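Local coordinates for protein transferrin (Manduca sexta, PDB 6WB6) that transports iron, binding a single ferric ion per molecule together with a carbonate anion, at residues 435-440 / 578-583; 141-147 / 346-351; 128-133 / 340-345; 458-462 / 530-534. One frame throughout, in Å; residues are numbered along the deposited sequence.

Contact 1 (435-440 / 578-583); sequences PNYAVA and CNVAMA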
loop_
_atom_site.group_PDB
_atom_site.type_symbol
_atom_site.label_atom_id
_atom_site.label_comp_id
_atom_site.label_asym_id
_atom_site.label_seq_id
_atom_site.Cartn_x
_atom_site.Cartn_y
_atom_site.Cartn_z
ATOM N N PRO A 435 -1.016 1.061 -16.166
ATOM C CA PRO A 435 -0.633 -0.181 -16.855
ATOM C C PRO A 435 0.167 0.161 -18.095
ATOM O O PRO A 435 0.176 1.304 -18.543
ATOM C CB PRO A 435 -1.966 -0.835 -17.215
ATOM C CG PRO A 435 -2.994 -0.109 -16.393
ATOM C CD PRO A 435 -2.477 1.259 -16.196
ATOM N N ASN A 436 0.858 -0.833 -18.644
ATOM C CA ASN A 436 1.457 -0.644 -19.957
ATOM C C ASN A 436 0.361 -0.506 -21.001
ATOM O O ASN A 436 -0.749 -1.016 -20.831
ATOM C CB ASN A 436 2.355 -1.814 -20.319
ATOM C CG ASN A 436 3.575 -1.897 -19.431
ATOM O OD1 ASN A 436 4.231 -0.886 -19.160
ATOM N ND2 ASN A 436 3.851 -3.089 -18.928
ATOM N N TYR A 437 0.685 0.187 -22.089
ATOM C CA TYR A 437 -0.189 0.277 -23.248
ATOM C C TYR A 437 0.520 -0.228 -24.492
ATOM O O TYR A 437 1.710 0.037 -24.706
ATOM C CB TYR A 437 -0.648 1.711 -23.488
ATOM C CG TYR A 437 -1.679 2.165 -22.492
ATOM C CD1 TYR A 437 -1.361 2.288 -21.148
ATOM C CD2 TYR A 437 -2.965 2.450 -22.886
ATOM C CE1 TYR A 437 -2.308 2.697 -20.237
ATOM C CE2 TYR A 437 -3.913 2.860 -21.986
ATOM C CZ TYR A 437 -3.582 2.983 -20.666
ATOM O OH TYR A 437 -4.518 3.401 -19.757
ATOM N N ALA A 438 -0.225 -0.947 -25.313
ATOM C CA ALA A 438 0.219 -1.201 -26.672
ATOM C C ALA A 438 0.036 0.069 -27.489
ATOM O O ALA A 438 -1.063 0.637 -27.540
ATOM C CB ALA A 438 -0.562 -2.357 -27.291
ATOM N N VAL A 439 1.106 0.539 -28.116
ATOM C CA VAL A 439 1.037 1.788 -28.856
ATOM C C VAL A 439 1.538 1.553 -30.267
ATOM O O VAL A 439 1.991 0.463 -30.622
ATOM C CB VAL A 439 1.821 2.932 -28.189
ATOM C CG1 VAL A 439 1.429 3.032 -26.733
ATOM C CG2 VAL A 439 3.326 2.748 -28.338
ATOM N N ALA A 440 1.372 2.593 -31.082
ATOM C CA ALA A 440 1.748 2.612 -32.490
ATOM C C ALA A 440 2.702 3.778 -32.682
ATOM O O ALA A 440 2.277 4.939 -32.631
ATOM C CB ALA A 440 0.532 2.767 -33.391
ATOM N N CYS A 578 -3.004 7.783 -26.229
ATOM C CA CYS A 578 -2.622 7.753 -27.645
ATOM C C CYS A 578 -2.005 6.376 -27.863
ATOM O O CYS A 578 -0.799 6.197 -27.661
ATOM C CB CYS A 578 -1.634 8.860 -28.005
ATOM S SG CYS A 578 -1.223 8.892 -29.774
ATOM N N ASN A 579 -2.832 5.416 -28.258
ATOM C CA ASN A 579 -2.444 4.022 -28.142
ATOM C C ASN A 579 -3.332 3.180 -29.043
ATOM O O ASN A 579 -4.242 3.684 -29.702
ATOM C CB ASN A 579 -2.563 3.545 -26.700
ATOM C CG ASN A 579 -3.976 3.736 -26.138
ATOM O OD1 ASN A 579 -4.924 3.060 -26.556
ATOM N ND2 ASN A 579 -4.117 4.661 -25.183
ATOM N N VAL A 580 -3.066 1.881 -29.037
ATOM C CA VAL A 580 -3.924 0.900 -29.663
ATOM C C VAL A 580 -4.821 0.232 -28.640
ATOM O O VAL A 580 -6.037 0.193 -28.806
ATOM C CB VAL A 580 -3.088 -0.149 -30.423
ATOM C CG1 VAL A 580 -4.013 -1.010 -31.265
ATOM C CG2 VAL A 580 -2.034 0.525 -31.272
ATOM N N ALA A 581 -4.227 -0.312 -27.582
ATOM C CA ALA A 581 -4.985 -0.918 -26.503
ATOM C C ALA A 581 -4.179 -0.801 -25.229
ATOM O O ALA A 581 -2.943 -0.795 -25.254
ATOM C CB ALA A 581 -5.302 -2.405 -26.776
ATOM N N MET A 582 -4.888 -0.749 -24.115
ATOM C CA MET A 582 -4.248 -0.963 -22.837
ATOM C C MET A 582 -3.766 -2.405 -22.753
ATOM O O MET A 582 -4.418 -3.323 -23.260
ATOM C CB MET A 582 -5.220 -0.662 -21.705
ATOM C CG MET A 582 -4.542 -0.636 -20.353
ATOM S SD MET A 582 -5.679 -0.216 -19.040
ATOM C CE MET A 582 -6.346 -1.830 -18.758
ATOM N N ALA A 583 -2.631 -2.596 -22.132
ATOM C CA ALA A 583 -1.994 -3.894 -22.068
ATOM C C ALA A 583 -2.350 -4.583 -20.766
ATOM O O ALA A 583 -2.298 -3.951 -19.704
ATOM C CB ALA A 583 -0.481 -3.750 -22.185
HETATM O O HOH W 1 -0.106 4.890 -30.205
#

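Contact 2 (141-147 / 346-351); sequences NDHSISP and HGAPEL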
loop_
_atom_site.group_PDB
_atom_site.type_symbol
_atom_site.label_atom_id
_atom_site.label_comp_id
_atom_site.label_asym_id
_atom_site.label_seq_id
_atom_site.Cartn_x
_atom_site.Cartn_y
_atom_site.Cartn_z
ATOM N N ASN A 141 -19.035 -8.595 12.170
ATOM C CA ASN A 141 -18.747 -9.825 11.449
ATOM C C ASN A 141 -19.810 -10.142 10.407
ATOM O O ASN A 141 -20.008 -11.307 10.057
ATOM C CB ASN A 141 -18.590 -10.990 12.425
ATOM C CG ASN A 141 -19.884 -11.360 13.121
ATOM O OD1 ASN A 141 -20.843 -10.580 13.150
ATOM N ND2 ASN A 141 -19.913 -12.565 13.701
ATOM N N ASP A 142 -20.509 -9.117 9.921
ATOM C CA ASP A 142 -21.347 -9.250 8.738
ATOM C C ASP A 142 -20.422 -9.573 7.577
ATOM O O ASP A 142 -19.601 -8.747 7.179
ATOM C CB ASP A 142 -22.153 -7.961 8.516
ATOM C CG ASP A 142 -22.991 -7.986 7.240
ATOM O OD1 ASP A 142 -22.975 -8.994 6.528
ATOM O OD2 ASP A 142 -23.669 -6.975 6.946
ATOM N N HIS A 143 -20.500 -10.785 7.041
ATOM C CA HIS A 143 -19.558 -11.167 6.002
ATOM C C HIS A 143 -20.075 -10.901 4.596
ATOM O O HIS A 143 -19.381 -11.223 3.630
ATOM C CB HIS A 143 -19.157 -12.628 6.171
ATOM C CG HIS A 143 -18.138 -12.833 7.249
ATOM N ND1 HIS A 143 -16.827 -12.425 7.118
ATOM C CD2 HIS A 143 -18.246 -13.367 8.490
ATOM C CE1 HIS A 143 -16.165 -12.722 8.222
ATOM N NE2 HIS A 143 -17.002 -13.293 9.070
ATOM N N SER A 144 -21.238 -10.261 4.449
ATOM C CA SER A 144 -21.586 -9.751 3.130
ATOM C C SER A 144 -20.694 -8.580 2.732
ATOM O O SER A 144 -20.581 -8.279 1.536
ATOM C CB SER A 144 -23.070 -9.360 3.070
ATOM O OG SER A 144 -23.514 -8.741 4.270
ATOM N N ILE A 145 -20.009 -7.947 3.688
ATOM C CA ILE A 145 -19.135 -6.820 3.392
ATOM C C ILE A 145 -17.759 -7.057 4.016
ATOM O O ILE A 145 -17.545 -7.991 4.787
ATOM C CB ILE A 145 -19.728 -5.487 3.885
ATOM C CG1 ILE A 145 -19.962 -5.549 5.390
ATOM C CG2 ILE A 145 -21.023 -5.170 3.153
ATOM C CD1 ILE A 145 -20.573 -4.240 5.986
ATOM N N SER A 146 -16.826 -6.179 3.673
ATOM C CA SER A 146 -15.465 -6.284 4.151
ATOM C C SER A 146 -15.328 -5.860 5.607
ATOM O O SER A 146 -16.182 -5.152 6.149
ATOM C CB SER A 146 -14.565 -5.397 3.321
ATOM O OG SER A 146 -14.911 -4.055 3.579
ATOM N N PRO A 147 -14.233 -6.268 6.263
ATOM C CA PRO A 147 -13.959 -5.758 7.614
ATOM C C PRO A 147 -13.918 -4.236 7.721
ATOM O O PRO A 147 -14.381 -3.698 8.728
ATOM C CB PRO A 147 -12.598 -6.380 7.934
ATOM C CG PRO A 147 -12.627 -7.705 7.196
ATOM C CD PRO A 147 -13.372 -7.419 5.921
ATOM N N HIS A 346 -12.635 -8.250 14.222
ATOM C CA HIS A 346 -14.032 -7.896 14.013
ATOM C C HIS A 346 -14.977 -8.981 14.525
ATOM O O HIS A 346 -16.153 -9.013 14.145
ATOM C CB HIS A 346 -14.258 -7.600 12.533
ATOM C CG HIS A 346 -13.394 -6.489 12.015
ATOM N ND1 HIS A 346 -12.109 -6.696 11.548
ATOM C CD2 HIS A 346 -13.618 -5.154 11.923
ATOM C CE1 HIS A 346 -11.586 -5.536 11.187
ATOM N NE2 HIS A 346 -12.482 -4.584 11.402
ATOM N N GLY A 347 -14.504 -9.832 15.422
ATOM C CA GLY A 347 -15.311 -10.935 15.891
ATOM C C GLY A 347 -15.170 -12.155 15.005
ATOM O O GLY A 347 -14.992 -12.058 13.791
ATOM N N ALA A 348 -15.263 -13.323 15.631
ATOM C CA ALA A 348 -15.196 -14.573 14.891
ATOM C C ALA A 348 -16.381 -14.702 13.934
ATOM O O ALA A 348 -17.491 -14.251 14.242
ATOM C CB ALA A 348 -15.177 -15.750 15.857
ATOM N N PRO A 349 -16.177 -15.291 12.747
ATOM C CA PRO A 349 -14.866 -15.722 12.240
ATOM C C PRO A 349 -14.084 -14.550 11.640
ATOM O O PRO A 349 -14.625 -13.886 10.761
ATOM C CB PRO A 349 -15.231 -16.743 11.164
ATOM C CG PRO A 349 -16.552 -16.241 10.624
ATOM C CD PRO A 349 -17.244 -15.509 11.758
ATOM N N GLU A 350 -12.853 -14.292 12.086
ATOM C CA GLU A 350 -12.072 -13.224 11.475
ATOM C C GLU A 350 -11.887 -13.509 9.981
ATOM O O GLU A 350 -11.538 -14.622 9.577
ATOM C CB GLU A 350 -10.725 -13.085 12.190
ATOM C CG GLU A 350 -10.823 -12.884 13.733
ATOM C CD GLU A 350 -11.357 -11.512 14.164
ATOM O OE1 GLU A 350 -11.676 -11.357 15.356
ATOM O OE2 GLU A 350 -11.451 -10.592 13.329
ATOM N N LEU A 351 -12.143 -12.509 9.149
ATOM C CA LEU A 351 -12.111 -12.756 7.714
ATOM C C LEU A 351 -10.675 -12.931 7.253
ATOM O O LEU A 351 -9.771 -12.228 7.702
ATOM C CB LEU A 351 -12.772 -11.621 6.935
ATOM C CG LEU A 351 -12.796 -11.850 5.423
ATOM C CD1 LEU A 351 -13.628 -13.088 5.053
ATOM C CD2 LEU A 351 -13.303 -10.638 4.702
#

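Contact 3 (128-133 / 340-345); sequences LTMLMK and EVIERG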
loop_
_atom_site.group_PDB
_atom_site.type_symbol
_atom_site.label_atom_id
_atom_site.label_comp_id
_atom_site.label_asym_id
_atom_site.label_seq_id
_atom_site.Cartn_x
_atom_site.Cartn_y
_atom_site.Cartn_z
ATOM N N LEU A 128 -12.129 1.806 18.557
ATOM C CA LEU A 128 -12.739 0.587 18.056
ATOM C C LEU A 128 -12.334 -0.601 18.908
ATOM O O LEU A 128 -13.175 -1.449 19.220
ATOM C CB LEU A 128 -12.372 0.370 16.595
ATOM C CG LEU A 128 -13.195 1.143 15.574
ATOM C CD1 LEU A 128 -12.536 1.140 14.204
ATOM C CD2 LEU A 128 -14.575 0.572 15.445
ATOM N N THR A 129 -11.058 -0.654 19.332
ATOM C CA THR A 129 -10.573 -1.784 20.112
ATOM C C THR A 129 -11.322 -1.908 21.427
ATOM O O THR A 129 -11.648 -3.021 21.853
ATOM C CB THR A 129 -9.044 -1.653 20.371
ATOM O OG1 THR A 129 -8.333 -1.713 19.131
ATOM C CG2 THR A 129 -8.516 -2.780 21.279
ATOM N N MET A 130 -11.585 -0.781 22.094
ATOM C CA MET A 130 -12.186 -0.809 23.428
ATOM C C MET A 130 -13.702 -0.935 23.366
ATOM O O MET A 130 -14.289 -1.737 24.091
ATOM C CB MET A 130 -11.804 0.461 24.211
ATOM C CG MET A 130 -10.281 0.624 24.422
ATOM S SD MET A 130 -9.579 -0.979 24.933
ATOM C CE MET A 130 -7.821 -0.689 24.771
ATOM N N LEU A 131 -14.350 -0.128 22.529
ATOM C CA LEU A 131 -15.808 -0.155 22.443
ATOM C C LEU A 131 -16.322 -1.516 21.999
ATOM O O LEU A 131 -17.355 -1.990 22.496
ATOM C CB LEU A 131 -16.296 0.907 21.468
ATOM C CG LEU A 131 -15.979 2.352 21.846
ATOM C CD1 LEU A 131 -16.529 3.253 20.780
ATOM C CD2 LEU A 131 -16.550 2.723 23.197
ATOM N N MET A 132 -15.628 -2.153 21.054
ATOM C CA MET A 132 -16.089 -3.430 20.537
ATOM C C MET A 132 -16.175 -4.489 21.619
ATOM O O MET A 132 -16.793 -5.533 21.395
ATOM C CB MET A 132 -15.162 -3.921 19.424
ATOM C CG MET A 132 -13.783 -4.382 19.899
ATOM S SD MET A 132 -12.862 -5.105 18.545
ATOM C CE MET A 132 -13.785 -6.636 18.430
ATOM N N LYS A 133 -15.524 -4.273 22.756
ATOM C CA LYS A 133 -15.695 -5.159 23.887
ATOM C C LYS A 133 -17.024 -4.960 24.595
ATOM O O LYS A 133 -17.256 -5.594 25.628
ATOM C CB LYS A 133 -14.578 -4.934 24.907
ATOM C CG LYS A 133 -13.174 -5.008 24.365
ATOM C CD LYS A 133 -12.224 -4.974 25.511
ATOM C CE LYS A 133 -10.809 -4.849 25.027
ATOM N NZ LYS A 133 -10.059 -3.989 25.956
ATOM N N GLU A 340 -3.695 -5.336 22.338
ATOM C CA GLU A 340 -5.120 -5.376 21.998
ATOM C C GLU A 340 -5.405 -4.642 20.705
ATOM O O GLU A 340 -6.125 -5.144 19.826
ATOM C CB GLU A 340 -5.934 -4.731 23.128
ATOM C CG GLU A 340 -5.845 -5.433 24.448
ATOM C CD GLU A 340 -6.505 -4.637 25.569
ATOM O OE1 GLU A 340 -7.732 -4.411 25.501
ATOM O OE2 GLU A 340 -5.783 -4.232 26.506
ATOM N N VAL A 341 -4.865 -3.427 20.591
ATOM C CA VAL A 341 -5.059 -2.601 19.402
ATOM C C VAL A 341 -4.445 -3.273 18.185
ATOM O O VAL A 341 -5.051 -3.341 17.114
ATOM C CB VAL A 341 -4.445 -1.209 19.637
ATOM C CG1 VAL A 341 -4.691 -0.318 18.464
ATOM C CG2 VAL A 341 -5.001 -0.590 20.893
ATOM N N ILE A 342 -3.204 -3.735 18.311
ATOM C CA ILE A 342 -2.564 -4.355 17.159
ATOM C C ILE A 342 -3.359 -5.587 16.721
ATOM O O ILE A 342 -3.544 -5.842 15.525
ATOM C CB ILE A 342 -1.094 -4.698 17.489
ATOM C CG1 ILE A 342 -0.197 -3.442 17.450
ATOM C CG2 ILE A 342 -0.582 -5.721 16.516
ATOM C CD1 ILE A 342 1.155 -3.594 18.207
ATOM N N GLU A 343 -3.846 -6.362 17.675
ATOM C CA GLU A 343 -4.565 -7.600 17.361
ATOM C C GLU A 343 -6.054 -7.377 17.161
ATOM O O GLU A 343 -6.785 -8.344 16.981
ATOM C CB GLU A 343 -4.332 -8.638 18.456
ATOM C CG GLU A 343 -2.886 -9.141 18.477
ATOM C CD GLU A 343 -2.625 -10.174 19.575
ATOM O OE1 GLU A 343 -3.433 -10.234 20.517
ATOM O OE2 GLU A 343 -1.630 -10.928 19.490
ATOM N N ARG A 344 -6.511 -6.124 17.141
ATOM C CA ARG A 344 -7.926 -5.856 16.896
ATOM C C ARG A 344 -8.438 -6.653 15.708
ATOM O O ARG A 344 -7.788 -6.754 14.658
ATOM C CB ARG A 344 -8.176 -4.377 16.639
ATOM C CG ARG A 344 -9.650 -4.061 16.364
ATOM C CD ARG A 344 -9.855 -2.581 16.430
ATOM N NE ARG A 344 -9.193 -1.943 15.311
ATOM C CZ ARG A 344 -9.719 -1.817 14.099
ATOM N NH1 ARG A 344 -10.925 -2.293 13.835
ATOM N NH2 ARG A 344 -9.028 -1.222 13.141
ATOM N N GLY A 345 -9.620 -7.214 15.893
ATOM C CA GLY A 345 -10.333 -7.881 14.829
ATOM C C GLY A 345 -11.774 -7.405 14.767
ATOM O O GLY A 345 -12.119 -6.297 15.215
#

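Contact 4 (458-462 / 530-534); sequences KSCHS and AWKCL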
loop_
_atom_site.group_PDB
_atom_site.type_symbol
_atom_site.label_atom_id
_atom_site.label_comp_id
_atom_site.label_asym_id
_atom_site.label_seq_id
_atom_site.Cartn_x
_atom_site.Cartn_y
_atom_site.Cartn_z
ATOM N N LYS A 458 3.864 -0.849 -44.587
ATOM C CA LYS A 458 4.719 -1.827 -43.928
ATOM C C LYS A 458 4.654 -1.599 -42.426
ATOM O O LYS A 458 4.508 -0.463 -41.965
ATOM C CB LYS A 458 6.195 -1.691 -44.390
ATOM C CG LYS A 458 6.461 -1.908 -45.880
ATOM C CD LYS A 458 7.665 -1.080 -46.321
ATOM N N SER A 459 4.788 -2.664 -41.649
ATOM C CA SER A 459 4.732 -2.506 -40.203
ATOM C C SER A 459 5.859 -3.259 -39.516
ATOM O O SER A 459 6.339 -4.285 -39.997
ATOM C CB SER A 459 3.400 -2.978 -39.630
ATOM O OG SER A 459 3.100 -4.275 -40.097
ATOM N N CYS A 460 6.254 -2.728 -38.370
ATOM C CA CYS A 460 7.244 -3.326 -37.491
ATOM C C CYS A 460 6.518 -3.687 -36.213
ATOM O O CYS A 460 5.636 -2.946 -35.776
ATOM C CB CYS A 460 8.393 -2.354 -37.187
ATOM S SG CYS A 460 9.205 -1.653 -38.619
ATOM N N HIS A 461 6.868 -4.822 -35.619
ATOM C CA HIS A 461 6.167 -5.285 -34.433
ATOM C C HIS A 461 7.160 -5.751 -33.386
ATOM O O HIS A 461 8.239 -6.237 -33.713
ATOM C CB HIS A 461 5.218 -6.469 -34.720
ATOM C CG HIS A 461 4.108 -6.176 -35.679
ATOM N ND1 HIS A 461 2.782 -6.358 -35.348
ATOM C CD2 HIS A 461 4.122 -5.795 -36.979
ATOM C CE1 HIS A 461 2.026 -6.074 -36.394
ATOM N NE2 HIS A 461 2.812 -5.730 -37.397
ATOM N N SER A 462 6.768 -5.617 -32.123
ATOM C CA SER A 462 7.293 -6.497 -31.104
ATOM C C SER A 462 6.976 -7.945 -31.472
ATOM O O SER A 462 6.193 -8.231 -32.382
ATOM C CB SER A 462 6.690 -6.190 -29.744
ATOM O OG SER A 462 7.167 -4.974 -29.261
ATOM N N ALA A 530 11.865 -3.592 -33.416
ATOM C CA ALA A 530 10.884 -2.666 -33.965
ATOM C C ALA A 530 11.475 -1.268 -34.123
ATOM O O ALA A 530 11.148 -0.554 -35.081
ATOM C CB ALA A 530 9.639 -2.641 -33.066
ATOM N N TRP A 531 12.363 -0.876 -33.210
ATOM C CA TRP A 531 12.967 0.447 -33.300
ATOM C C TRP A 531 13.982 0.521 -34.442
ATOM O O TRP A 531 14.058 1.543 -35.127
ATOM C CB TRP A 531 13.605 0.855 -31.962
ATOM C CG TRP A 531 14.221 -0.267 -31.147
ATOM C CD1 TRP A 531 15.534 -0.632 -31.107
ATOM C CD2 TRP A 531 13.532 -1.151 -30.251
ATOM N NE1 TRP A 531 15.708 -1.691 -30.244
ATOM C CE2 TRP A 531 14.494 -2.026 -29.702
ATOM C CE3 TRP A 531 12.197 -1.289 -29.864
ATOM C CZ2 TRP A 531 14.159 -3.028 -28.795
ATOM C CZ3 TRP A 531 11.868 -2.274 -28.960
ATOM C CH2 TRP A 531 12.846 -3.134 -28.435
ATOM N N LYS A 532 14.748 -0.554 -34.696
ATOM C CA LYS A 532 15.616 -0.542 -35.879
ATOM C C LYS A 532 14.796 -0.622 -37.150
ATOM O O LYS A 532 15.122 0.023 -38.155
ATOM C CB LYS A 532 16.610 -1.701 -35.850
ATOM C CG LYS A 532 17.965 -1.378 -36.465
ATOM C CD LYS A 532 18.705 -0.339 -35.632
ATOM C CE LYS A 532 20.086 -0.043 -36.194
ATOM N NZ LYS A 532 20.676 1.161 -35.543
ATOM N N CYS A 533 13.725 -1.419 -37.118
ATOM C CA CYS A 533 12.876 -1.594 -38.283
ATOM C C CYS A 533 12.182 -0.283 -38.641
ATOM O O CYS A 533 12.085 0.073 -39.821
ATOM C CB CYS A 533 11.896 -2.736 -37.989
ATOM S SG CYS A 533 10.585 -3.049 -39.167
ATOM N N LEU A 534 11.751 0.482 -37.636
ATOM C CA LEU A 534 11.144 1.780 -37.925
ATOM C C LEU A 534 12.187 2.765 -38.431
ATOM O O LEU A 534 12.011 3.375 -39.491
ATOM C CB LEU A 534 10.441 2.345 -36.687
ATOM C CG LEU A 534 9.361 3.395 -37.002
ATOM C CD1 LEU A 534 8.193 2.795 -37.834
ATOM C CD2 LEU A 534 8.815 4.012 -35.737
#

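Contact 1 (435-440 / 578-583)
A classic beta bulge marks this antiparallel pairing in the C-terminal lobe: Val580 and Ala581 both face Ala438. Its oxygen takes a firm bond from Val580 N (Ala438 O to Val580 N 2.8 Å, N-H...O angle 163°) and a weak one from Ala581 N, so two successive amides share one acceptor. In return Ala438 N gives its hydrogen to Ala581 O at 2.7 Å, and Ala583 N closes the pairing on Asn436 O at 2.8 Å. Beyond the bulge a water takes over, accepting from Ala440 N and probably donating to Cys578 O.

On one face of the sheet Tyr437 and Met582 form a non-hydrogen-bonded pair. The methionine, its CG anti to the backbone N (chi1 -170°), lays CG over the phenol ring, 3.9 Å from the Tyr437 ring centroid, as a CH-pi contact. The extended chi2 sets SD obliquely to that ring in a Met-aromatic contact, with Met582 SD also 3.8 Å from Pro435 CG. Asn579 ND2 approaches Tyr437 CD2 obliquely at 3.4 Å and is hydrogen-bonded to Phe575 O.

Ala438 and Val580 pack against helix 467-479, while Ala581 and Met582 meet helix 644-659. Strand 437-443 also pairs with strands 542-545 and 557-560, and the disulfide from Cys578 to Cys561 ties the bulged segment to the region just past the latter.

Contact 2 (141-147 / 346-351)
With CG anti to the carbonyl carbon (chi1 -59°), His346 turns its imidazole flat against Pro147, while Asn141, its CG set between backbone N and carbonyl carbon (chi1 68°), reaches out to Ala348. Two loops meet here. Segment 141-147 holds an Asx turn, Asp142 OD1 accepting from Ser144 N, and leads to helix 147-158, whose N-cap is Ser146. Segment 346-351 runs from helix 338-342 to strand 352-357, consistent with the peptide that joins the two lobes of a transferrin.

Pro147 CB sits over the imidazole face, 3.7 Å from the His346 ring centroid, in a CH-pi contact displaced toward the rim. The polar end of this ring, NE2, is bonded to Glu151 of the helix that Pro147 begins. Replacing His346 by an alanine would probably leave Glu151 without one of its mates and open a gap against Pro147 CB. The backbone here is steadied from its own side: His346 N meets the syn lone pair of Glu350 OE2 at 2.8 Å.

Toward solvent the contact is more polar. Asn141 ND2 donates to Ala348 O at 3.0 Å, nearly within its own amide plane and fairly straight (160°). The exposed His143 uses its ring edge, NE2 making a weak bond to Pro349 O at 3.0 Å, just after the cis peptide that precedes Pro349. Leu351 CB lies at the same ring's edge, 3.8 Å from His143 CE1, and its branch Leu351 CD2 presses unusually close to Pro147 CD, at 3.4 Å.

Contact 3 (128-133 / 340-345)
Thr129 fills the tight centre of this helix-end contact, meeting Glu340, Val341 and Arg344 at once. Its CG2, anti to the backbone N, rests 3.7 Å from Glu340 CB. That rotation leaves Thr129 OG1 turned to the second segment, 3.4 Å from Val341 CA and 3.2 Å from Arg344 CD, although its hydrogen bond is made within its own helix, to Lys125 O. Arg344 leaves the backbone extended and bends at chi3 (69°), which carries its guanidinium alongside Leu128. The methyl Leu128 CD1 lies over one guanidinium face, 3.8 Å above the plane and toward its rim, and Met132 SD touches Arg344 CG at 4.0 Å. This buried cation is paired twice, NH1 with Glu151 and NH2 with Asp377. A leucine in place of Arg344 would probably leave those two carboxylates without their shared cation and strip the flat cover from Leu128.

The other side is looser and polar. Lys133, an exposed residue, stretches its amine across to Glu340 OE1 in a salt bridge, modelled so short that its exact length is doubtful.

Leu128 packs on Glu151 and Leu155 of helix 147-158, and Val341 on Lys125 and Ile126 of helix 121-131, the helix whose beginning contributes to the carbonate pocket. At the C-terminal end of helix 338-342, Arg379 NH2 hydrogen-bonds Ile342 O and Arg344 O, joining this corner to the loop before strand 381-386.

Contact 4 (458-462 / 530-534)
Ala530 O accepts from Leu534 N at 2.8 Å, the helical bond of this short turn, and the same carbonyl lies 3.9 Å from Cys460 CB on the facing strand. No hydrogen bond crosses between the segments; a disulfide does, with Cys460 SG 2.0 Å from Cys533 SG. Its left-handed twist (chi3 -79°) and the placing of Cys533 SG anti to its backbone N (chi1 172°) bring the sulfurs together in the space between strand and helix. Ala530, one turn earlier, lays its methyl beside the strand, with Ala530 CB 4.3 Å from Cys460 CB and 3.9 Å from His461 O. Such small residues are consistent with the axes' close approach, 7.4 Å, nearly antiparallel at 157°.

Across the strand Ser459 and His461 turn the other way. Ser459 OG is held by two groups, His461 NE2 in the plane of the imidazole at 3.1 Å and Ser500 OG on strand 499-501. At its far nitrogen, ND1, the ring bonds Gly469 O, so both nitrogens of the buried imidazole have partners and its rotation is fixed.

Strand 458-461 lies between the parallel strands 499-501 and 542-545. Helix 530-535 belongs to the connection from the first of these to the second, passing over the middle strand and pinned to it by the disulfide. This is a beta-alpha-beta crossover, as expected in the periplasmic-binding-protein-like fold of a transferrin lobe.

Overall arrangement
Contacts 1 and 4 are buried and involve strands of one mixed sheet in the C-terminal half, centres 16 Å apart, with contact 4 nested in the loop that contact 1 closes. The first pairs strands by backbone bonds; the second welds a helix to a strand by a disulfide. Contact 3 lies in the N-terminal lobe and contact 2 beside it, centres 14 Å apart, where the chain passes to the second lobe; Glu350 OE2 meets Gly345 CA, and their segments alternate along the chain. There side chains carry the load: contact 3 has a buried core with a charged, more exposed edge, contact 2 a more exposed meeting of loops. Both look to Glu151, through Arg344 and His346.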